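PDB 5LOZ: epsin-1, which binds membranes rich in phosphatidylinositol 4,5- and 3,5-bisphosphate through its ENTH domain, recognises ubiquitin and clathrin, and is required for endocytosis and actin localization. Local coordinates for residues Val8-Ala13 / Ile27-Lys32; His59-Leu64 / Gln107-Lys112; Glu84-Ile89 / Glu115-Leu120. All coordinates share one frame; numbering follows the deposited sequence.

Contact 1. Residues Val8-Ala13 / Ile27-Lys32; sequences VLVRNA and IELAEK
The carboxylate of E28 is the flat group at this contact, and the CD1 methyl of L9 stands above one side of its plane, displaced toward CG, with 4.1 Å from L9 CD1 to E28 CD. At the other end of the group, E28 OE1 looks toward K32 NZ one turn further along its own helix, a long salt bridge at 3.8 Å; NZ also has a weak hydrogen bond to T6 OG1 across the interface.

This is the opening helix pair of the ENTH domain, an alpha-alpha superhelix. Helices 5-13 and 23-32 run roughly antiparallel, the short segments here at 141° with their axes 10.5 Å apart, and no hydrogen bond joins the two segments. L9 does most of the reaching. Its CG is swung away from the backbone N (chi1 -158°), which carries CD1 in among the extended chains of E28 and K32; L9 and K32 reach toward each other, L9 CD1 touching the lysine's shaft 3.7 Å from K32 CD, short of the ammonium. The result is aliphatic chain below and charged ends outside.

L29 covers the inner side, sliding past L9 in the opposite direction. Beyond the pair, I42 of helix 36-50 and V66 of helix 57-73 also touch L29. The two L29 methyls divide the work: L29 CD1 rests 3.9 Å from A13 CB, whereas CD2 faces V10 CB and is pressed against the L9 methyl, with L9 CD1 only 3.4 Å from L29 CD2, closer than ordinary carbon contact.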
loop_
_atom_site.group_PDB
_atom_site.type_symbol
_atom_site.label_atom_id
_atom_site.label_comp_id
_atom_site.label_asym_id
_atom_site.label_seq_id
_atom_site.Cartn_x
_atom_site.Cartn_y
_atom_site.Cartn_z
ATOM N N VAL A 8 -2.501 9.558 -11.728
ATOM C CA VAL A 8 -1.487 10.530 -11.357
ATOM C C VAL A 8 -1.401 10.574 -9.835
ATOM O O VAL A 8 -0.302 10.586 -9.283
ATOM C CB VAL A 8 -1.796 11.955 -11.942
ATOM C CG1 VAL A 8 -0.824 12.993 -11.386
ATOM C CG2 VAL A 8 -1.709 11.928 -13.480
ATOM N N LEU A 9 -2.566 10.589 -9.181
ATOM C CA LEU A 9 -2.626 10.558 -7.680
ATOM C C LEU A 9 -1.785 9.389 -7.104
ATOM O O LEU A 9 -0.892 9.580 -6.264
ATOM C CB LEU A 9 -4.068 10.396 -7.219
ATOM C CG LEU A 9 -4.552 10.809 -5.819
ATOM C CD1 LEU A 9 -5.733 9.941 -5.373
ATOM C CD2 LEU A 9 -3.528 10.839 -4.840
ATOM N N VAL A 10 -2.071 8.185 -7.564
ATOM C CA VAL A 10 -1.439 6.993 -6.972
ATOM C C VAL A 10 0.046 6.951 -7.328
ATOM O O VAL A 10 0.860 6.632 -6.466
ATOM C CB VAL A 10 -2.156 5.668 -7.316
ATOM C CG1 VAL A 10 -2.133 5.360 -8.822
ATOM C CG2 VAL A 10 -1.557 4.551 -6.538
ATOM N N ARG A 11 0.402 7.350 -8.534
ATOM C CA ARG A 11 1.833 7.407 -8.932
ATOM C C ARG A 11 2.614 8.410 -8.090
ATOM O O ARG A 11 3.708 8.094 -7.623
ATOM C CB ARG A 11 1.991 7.753 -10.405
ATOM C CG ARG A 11 1.567 6.651 -11.399
ATOM C CD ARG A 11 2.146 6.919 -12.802
ATOM N NE ARG A 11 3.591 6.837 -12.730
ATOM C CZ ARG A 11 4.435 7.436 -13.560
ATOM N NH1 ARG A 11 3.976 8.170 -14.563
ATOM N NH2 ARG A 11 5.753 7.307 -13.377
ATOM N N ASN A 12 2.042 9.598 -7.883
ATOM C CA ASN A 12 2.683 10.648 -7.122
ATOM C C ASN A 12 2.836 10.267 -5.674
ATOM O O ASN A 12 3.852 10.542 -5.057
ATOM C CB ASN A 12 1.908 11.955 -7.194
ATOM C CG ASN A 12 1.969 12.625 -8.568
ATOM O OD1 ASN A 12 2.791 12.286 -9.413
ATOM N ND2 ASN A 12 1.063 13.580 -8.798
ATOM N N ALA A 13 1.820 9.578 -5.162
ATOM C CA ALA A 13 1.778 9.142 -3.792
ATOM C C ALA A 13 2.807 8.012 -3.473
ATOM O O ALA A 13 3.149 7.804 -2.321
ATOM C CB ALA A 13 0.327 8.645 -3.452
ATOM N N ILE A 27 -5.779 9.974 2.251
ATOM C CA ILE A 27 -7.197 10.246 2.424
ATOM C C ILE A 27 -7.900 10.204 1.083
ATOM O O ILE A 27 -8.960 9.563 0.937
ATOM C CB ILE A 27 -7.418 11.612 3.127
ATOM C CG1 ILE A 27 -7.035 11.520 4.602
ATOM C CG2 ILE A 27 -8.887 12.116 2.962
ATOM C CD1 ILE A 27 -6.810 12.832 5.195
ATOM N N GLU A 28 -7.298 10.844 0.077
ATOM C CA GLU A 28 -7.892 10.840 -1.243
ATOM C C GLU A 28 -7.913 9.434 -1.863
ATOM O O GLU A 28 -8.862 9.081 -2.519
ATOM C CB GLU A 28 -7.164 11.844 -2.153
ATOM C CG GLU A 28 -8.003 12.264 -3.334
ATOM C CD GLU A 28 -7.426 13.436 -4.131
ATOM O OE1 GLU A 28 -7.917 13.646 -5.277
ATOM O OE2 GLU A 28 -6.501 14.125 -3.622
ATOM N N LEU A 29 -6.856 8.631 -1.667
ATOM C CA LEU A 29 -6.820 7.259 -2.213
ATOM C C LEU A 29 -7.874 6.357 -1.543
ATOM O O LEU A 29 -8.527 5.551 -2.204
ATOM C CB LEU A 29 -5.407 6.658 -2.068
ATOM C CG LEU A 29 -4.352 7.221 -3.029
ATOM C CD1 LEU A 29 -2.957 6.775 -2.653
ATOM C CD2 LEU A 29 -4.649 6.814 -4.505
ATOM N N ALA A 30 -8.095 6.553 -0.239
ATOM C CA ALA A 30 -9.102 5.788 0.469
ATOM C C ALA A 30 -10.504 6.160 0.012
ATOM O O ALA A 30 -11.344 5.275 -0.197
ATOM C CB ALA A 30 -8.927 5.887 1.981
ATOM N N GLU A 31 -10.745 7.446 -0.248
ATOM C CA GLU A 31 -12.044 7.901 -0.752
ATOM C C GLU A 31 -12.280 7.365 -2.149
ATOM O O GLU A 31 -13.341 6.814 -2.465
ATOM C CB GLU A 31 -12.131 9.438 -0.725
ATOM C CG GLU A 31 -12.326 10.028 0.669
ATOM C CD GLU A 31 -13.664 9.590 1.337
ATOM O OE1 GLU A 31 -14.619 9.242 0.608
ATOM O OE2 GLU A 31 -13.755 9.630 2.588
ATOM N N LYS A 32 -11.253 7.439 -2.969
ATOM C CA LYS A 32 -11.353 6.946 -4.346
ATOM C C LYS A 32 -11.537 5.447 -4.477
ATOM O O LYS A 32 -12.151 4.984 -5.448
ATOM C CB LYS A 32 -10.197 7.469 -5.180
ATOM C CG LYS A 32 -10.327 8.954 -5.502
ATOM C CD LYS A 32 -9.263 9.467 -6.482
ATOM C CE LYS A 32 -9.522 10.953 -6.806
ATOM N NZ LYS A 32 -8.900 11.375 -8.112
#

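Contact 2. Residues His59-Leu64 / Gln107-Lys112; sequences HIAKAL and QIVRVK
V109 fits against the 59-64 helix between I60 and L64, and its rotamer decides which methyl does what. With V109 CG1 anti to the backbone N (chi1 177°), that branch takes both large neighbours: V109 CG1 is 3.8 Å from I60 CG2 and 4.0 Å from L64 CD1. The other branch, CG2, is turned to A61. I60 offers its short CG2 branch rather than its longer CG1 arm, the two side chains meeting at a slant, while L64 lies nearly at right angles to V109 and lays CD1 against the backbone as well, 3.6 Å from V109 O.

The helices run side by side in the same direction, crossing at 24° with their axes 9.1 Å apart, a buried pairing within the ENTH superhelix. A61 is where they draw nearest: its CA is 5.0 Å from V109 CA, the small methyl letting the backbones close up. I108 adds only its CG2 here, the rest of its chain leading away.

One turn on, K112 packs CB against L64 CB and stays extended as far as CE, passing K112 CD within 3.5 Å of A61 O. The bend at chi4 (-61°) then turns NZ to T65 OG1, a hydroxyl also hydrogen-bonded to A61 O. Around this layer, L92 touches I60, F95 touches V109 and L50 of helix 36-50 touches L64.

Within these two segments the grip is therefore van der Waals, carbon against carbon and against two backbone oxygens, with no hydrogen bond across; K112 serves as a hydrocarbon spacer, and the hydrogen bond of its NZ to T65 OG1 adds a polar link between helices 106-121 and 57-73 beside the apolar layer.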
loop_
_atom_site.group_PDB
_atom_site.type_symbol
_atom_site.label_atom_id
_atom_site.label_comp_id
_atom_site.label_asym_id
_atom_site.label_seq_id
_atom_site.Cartn_x
_atom_site.Cartn_y
_atom_site.Cartn_z
ATOM N N HIS A 59 9.397 2.834 -3.862
ATOM C CA HIS A 59 8.172 2.518 -4.516
ATOM C C HIS A 59 7.420 1.464 -3.724
ATOM O O HIS A 59 6.217 1.579 -3.503
ATOM C CB HIS A 59 8.404 1.981 -5.935
ATOM C CG HIS A 59 8.784 3.010 -6.944
ATOM N ND1 HIS A 59 9.313 2.671 -8.175
ATOM C CD2 HIS A 59 8.787 4.361 -6.891
ATOM C CE1 HIS A 59 9.580 3.776 -8.847
ATOM N NE2 HIS A 59 9.268 4.813 -8.096
ATOM N N ILE A 60 8.159 0.452 -3.302
ATOM C CA ILE A 60 7.629 -0.696 -2.550
ATOM C C ILE A 60 7.151 -0.282 -1.167
ATOM O O ILE A 60 6.004 -0.543 -0.819
ATOM C CB ILE A 60 8.711 -1.822 -2.395
ATOM C CG1 ILE A 60 9.307 -2.177 -3.780
ATOM C CG2 ILE A 60 8.132 -3.008 -1.711
ATOM C CD1 ILE A 60 10.289 -3.368 -3.771
ATOM N N ALA A 61 8.013 0.387 -0.397
ATOM C CA ALA A 61 7.645 0.882 0.914
ATOM C C ALA A 61 6.363 1.707 0.870
ATOM O O ALA A 61 5.465 1.488 1.684
ATOM C CB ALA A 61 8.785 1.698 1.512
ATOM N N LYS A 62 6.277 2.661 -0.059
ATOM C CA LYS A 62 5.161 3.599 -0.072
ATOM C C LYS A 62 3.845 2.904 -0.522
ATOM O O LYS A 62 2.781 3.196 0.006
ATOM C CB LYS A 62 5.478 4.795 -0.943
ATOM C CG LYS A 62 6.662 5.602 -0.444
ATOM C CD LYS A 62 7.068 6.668 -1.420
ATOM C CE LYS A 62 6.218 7.927 -1.287
ATOM N NZ LYS A 62 6.713 9.019 -2.186
ATOM N N ALA A 63 3.961 1.983 -1.462
ATOM C CA ALA A 63 2.860 1.163 -1.897
ATOM C C ALA A 63 2.284 0.397 -0.692
ATOM O O ALA A 63 1.063 0.363 -0.492
ATOM C CB ALA A 63 3.274 0.209 -2.972
ATOM N N LEU A 64 3.163 -0.153 0.140
ATOM C CA LEU A 64 2.742 -0.888 1.324
ATOM C C LEU A 64 2.073 0.005 2.311
ATOM O O LEU A 64 1.092 -0.410 2.974
ATOM C CB LEU A 64 3.937 -1.619 1.963
ATOM C CG LEU A 64 4.536 -2.826 1.217
ATOM C CD1 LEU A 64 5.887 -3.245 1.847
ATOM C CD2 LEU A 64 3.549 -4.031 1.189
ATOM N N GLN A 107 14.822 -2.952 5.768
ATOM C CA GLN A 107 14.062 -3.142 7.011
ATOM C C GLN A 107 12.747 -2.341 7.042
ATOM O O GLN A 107 11.786 -2.757 7.690
ATOM C CB GLN A 107 14.896 -2.799 8.221
ATOM C CG GLN A 107 15.179 -1.337 8.384
ATOM C CD GLN A 107 16.087 -1.055 9.547
ATOM O OE1 GLN A 107 15.670 -1.219 10.708
ATOM N NE2 GLN A 107 17.332 -0.605 9.262
ATOM N N ILE A 108 12.718 -1.203 6.317
ATOM C CA ILE A 108 11.542 -0.375 6.193
ATOM C C ILE A 108 10.473 -1.171 5.443
ATOM O O ILE A 108 9.336 -1.234 5.889
ATOM C CB ILE A 108 11.873 0.980 5.496
ATOM C CG1 ILE A 108 12.830 1.815 6.373
ATOM C CG2 ILE A 108 10.601 1.751 5.202
ATOM C CD1 ILE A 108 13.488 3.063 5.696
ATOM N N VAL A 109 10.834 -1.764 4.312
ATOM C CA VAL A 109 9.963 -2.652 3.530
ATOM C C VAL A 109 9.482 -3.836 4.345
ATOM O O VAL A 109 8.263 -4.082 4.407
ATOM C CB VAL A 109 10.641 -3.164 2.265
ATOM C CG1 VAL A 109 9.741 -4.150 1.487
ATOM C CG2 VAL A 109 11.056 -1.991 1.341
ATOM N N ARG A 110 10.421 -4.508 5.020
ATOM C CA ARG A 110 10.119 -5.689 5.822
ATOM C C ARG A 110 9.105 -5.391 6.952
ATOM O O ARG A 110 8.135 -6.165 7.159
ATOM C CB ARG A 110 11.407 -6.293 6.435
ATOM C CG ARG A 110 12.374 -6.890 5.406
ATOM C CD ARG A 110 13.358 -7.793 6.052
ATOM N NE ARG A 110 14.263 -7.153 7.001
ATOM C CZ ARG A 110 15.391 -6.509 6.645
ATOM N NH1 ARG A 110 15.726 -6.415 5.381
ATOM N NH2 ARG A 110 16.173 -5.952 7.538
ATOM N N VAL A 111 9.351 -4.318 7.714
ATOM C CA VAL A 111 8.419 -3.956 8.791
ATOM C C VAL A 111 6.991 -3.652 8.263
ATOM O O VAL A 111 5.991 -4.171 8.780
ATOM C CB VAL A 111 8.942 -2.832 9.647
ATOM C CG1 VAL A 111 7.865 -2.353 10.604
ATOM C CG2 VAL A 111 10.155 -3.317 10.452
ATOM N N LYS A 112 6.909 -2.861 7.219
ATOM C CA LYS A 112 5.597 -2.579 6.592
ATOM C C LYS A 112 4.864 -3.832 6.068
ATOM O O LYS A 112 3.647 -3.986 6.269
ATOM C CB LYS A 112 5.764 -1.519 5.510
ATOM C CG LYS A 112 6.036 -0.134 6.098
ATOM C CD LYS A 112 6.375 0.872 5.037
ATOM C CE LYS A 112 6.758 2.229 5.648
ATOM N NZ LYS A 112 5.646 2.810 6.443
#

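Contact 3. Residues Glu84-Ile89 / Glu115-Leu120; sequences ENLYII and ELTALL
I89 and T117 make the tight end of this contact: their side chains slide past each other in opposite directions, and I89 CG2 comes to 3.5 Å from T117 CG2. The same I89 methyl also meets L116, which lies across it at about a right angle; L116 CD2 is 3.9 Å from I89 CG2 and equally far from I89 CD1, held in a fork between the two. T117 can show carbon here because its chi1 of 64° turns OG1 back along its own helix, where it has weak hydrogen bonds to A113 O and K114 O.

In the ENTH superhelix this joins the short helix 86-91, which follows the break at N85, to the C-terminal half of helix 106-121. Behind the tight end L116 presses on L64, I67 and I71 of helix 57-73, and C82 touches both I89 and L120.

The outer end is looser. L86, partly exposed and with a chi1 of -138° that is not a staggered position, reaches in with CD2 alone: L86 CD2 stands 4.0 Å from T117 CG2 and at the same distance from L120 CD1.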
loop_
_atom_site.group_PDB
_atom_site.type_symbol
_atom_site.label_atom_id
_atom_site.label_comp_id
_atom_site.label_asym_id
_atom_site.label_seq_id
_atom_site.Cartn_x
_atom_site.Cartn_y
_atom_site.Cartn_z
ATOM N N GLU A 84 -6.405 -11.893 -2.230
ATOM C CA GLU A 84 -6.141 -12.515 -3.521
ATOM C C GLU A 84 -4.699 -12.346 -3.977
ATOM O O GLU A 84 -4.176 -13.190 -4.703
ATOM C CB GLU A 84 -7.089 -11.964 -4.615
ATOM C CG GLU A 84 -8.391 -12.676 -4.725
ATOM C CD GLU A 84 -8.209 -14.156 -5.001
ATOM O OE1 GLU A 84 -7.780 -14.528 -6.107
ATOM O OE2 GLU A 84 -8.466 -14.958 -4.089
ATOM N N ASN A 85 -4.044 -11.262 -3.570
ATOM C CA ASN A 85 -2.658 -11.007 -3.993
ATOM C C ASN A 85 -1.667 -11.023 -2.826
ATOM O O ASN A 85 -0.731 -10.233 -2.798
ATOM C CB ASN A 85 -2.597 -9.657 -4.672
ATOM C CG ASN A 85 -3.280 -9.660 -6.014
ATOM O OD1 ASN A 85 -2.700 -10.103 -7.014
ATOM N ND2 ASN A 85 -4.517 -9.185 -6.053
ATOM N N LEU A 86 -1.895 -11.898 -1.841
ATOM C CA LEU A 86 -1.102 -11.849 -0.609
ATOM C C LEU A 86 0.371 -12.231 -0.854
ATOM O O LEU A 86 1.250 -11.829 -0.086
ATOM C CB LEU A 86 -1.697 -12.783 0.438
ATOM C CG LEU A 86 -1.819 -12.368 1.913
ATOM C CD1 LEU A 86 -1.646 -13.629 2.800
ATOM C CD2 LEU A 86 -0.897 -11.269 2.322
ATOM N N TYR A 87 0.634 -13.025 -1.894
ATOM C CA TYR A 87 1.968 -13.601 -2.110
ATOM C C TYR A 87 3.029 -12.536 -2.204
ATOM O O TYR A 87 4.028 -12.659 -1.578
ATOM C CB TYR A 87 2.037 -14.485 -3.348
ATOM C CG TYR A 87 3.387 -15.168 -3.526
ATOM C CD1 TYR A 87 4.328 -14.662 -4.401
ATOM C CD2 TYR A 87 3.736 -16.278 -2.768
ATOM C CE1 TYR A 87 5.587 -15.259 -4.555
ATOM C CE2 TYR A 87 5.004 -16.899 -2.915
ATOM C CZ TYR A 87 5.914 -16.368 -3.809
ATOM O OH TYR A 87 7.119 -16.987 -3.974
ATOM N N ILE A 88 2.800 -11.504 -3.012
ATOM C CA ILE A 88 3.819 -10.457 -3.176
ATOM C C ILE A 88 4.066 -9.746 -1.843
ATOM O O ILE A 88 5.212 -9.476 -1.445
ATOM C CB ILE A 88 3.452 -9.412 -4.255
ATOM C CG1 ILE A 88 4.604 -8.380 -4.409
ATOM C CG2 ILE A 88 2.125 -8.677 -3.942
ATOM C CD1 ILE A 88 6.018 -8.934 -4.578
ATOM N N ILE A 89 2.995 -9.550 -1.093
ATOM C CA ILE A 89 3.150 -8.914 0.206
ATOM C C ILE A 89 3.980 -9.781 1.153
ATOM O O ILE A 89 4.923 -9.306 1.836
ATOM C CB ILE A 89 1.781 -8.528 0.807
ATOM C CG1 ILE A 89 1.077 -7.496 -0.116
ATOM C CG2 ILE A 89 1.974 -7.961 2.227
ATOM C CD1 ILE A 89 -0.406 -7.180 0.265
ATOM N N GLU A 115 3.782 -5.843 9.184
ATOM C CA GLU A 115 2.608 -5.230 9.786
ATOM C C GLU A 115 1.352 -5.550 9.019
ATOM O O GLU A 115 0.301 -5.893 9.598
ATOM C CB GLU A 115 2.773 -3.702 9.887
ATOM C CG GLU A 115 3.746 -3.275 10.950
ATOM C CD GLU A 115 3.958 -1.769 10.982
ATOM O OE1 GLU A 115 3.907 -1.115 9.893
ATOM O OE2 GLU A 115 4.191 -1.249 12.088
ATOM N N LEU A 116 1.441 -5.466 7.708
ATOM C CA LEU A 116 0.253 -5.654 6.848
ATOM C C LEU A 116 -0.258 -7.088 6.933
ATOM O O LEU A 116 -1.460 -7.307 7.151
ATOM C CB LEU A 116 0.573 -5.228 5.425
ATOM C CG LEU A 116 -0.448 -5.254 4.325
ATOM C CD1 LEU A 116 -1.762 -4.572 4.720
ATOM C CD2 LEU A 116 0.255 -4.590 3.080
ATOM N N THR A 117 0.648 -8.059 6.834
ATOM C CA THR A 117 0.272 -9.462 6.950
ATOM C C THR A 117 -0.195 -9.869 8.334
ATOM O O THR A 117 -1.150 -10.675 8.479
ATOM C CB THR A 117 1.429 -10.425 6.484
ATOM O OG1 THR A 117 2.556 -10.280 7.341
ATOM C CG2 THR A 117 1.856 -10.109 5.048
ATOM N N ALA A 118 0.420 -9.311 9.375
ATOM C CA ALA A 118 -0.059 -9.517 10.728
ATOM C C ALA A 118 -1.500 -8.982 10.877
ATOM O O ALA A 118 -2.386 -9.677 11.465
ATOM C CB ALA A 118 0.846 -8.863 11.765
ATOM N N LEU A 119 -1.754 -7.767 10.370
ATOM C CA LEU A 119 -3.068 -7.200 10.435
ATOM C C LEU A 119 -4.100 -8.037 9.661
ATOM O O LEU A 119 -5.236 -8.228 10.130
ATOM C CB LEU A 119 -3.079 -5.761 9.957
ATOM C CG LEU A 119 -4.415 -5.006 10.013
ATOM C CD1 LEU A 119 -5.003 -5.025 11.471
ATOM C CD2 LEU A 119 -4.280 -3.509 9.514
ATOM N N LEU A 120 -3.714 -8.501 8.483
ATOM C CA LEU A 120 -4.575 -9.332 7.647
ATOM C C LEU A 120 -4.895 -10.707 8.255
ATOM O O LEU A 120 -5.902 -11.325 7.885
ATOM C CB LEU A 120 -3.978 -9.523 6.245
ATOM C CG LEU A 120 -4.018 -8.279 5.346
ATOM C CD1 LEU A 120 -3.166 -8.502 4.081
ATOM C CD2 LEU A 120 -5.507 -7.957 4.987
#

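Overall arrangement
All three contacts lie in the ENTH superhelix. Along the chain contact 1 closes before the others open. Contacts 2 and 3 alternate: 59-64, then 84-89, then 107-112 and 115-120, so helix 106-121 serves both, pairing first with helix 57-73 and further on with helix 86-91. Their centres are about 12 Å apart and they touch, L64 CD2 to L116 CD2 at 3.8 Å. Across the chain's centre, contact 1 lies about 17 Å from contact 2 and 20 Å from contact 3, centre to centre; A13 O is 3.2 Å from K62 CE, whereas contact 3 stays about 13 Å off at the nearest atoms. Helix 57-73 touches L29, V109 and L116, linking N-terminal and C-terminal helices.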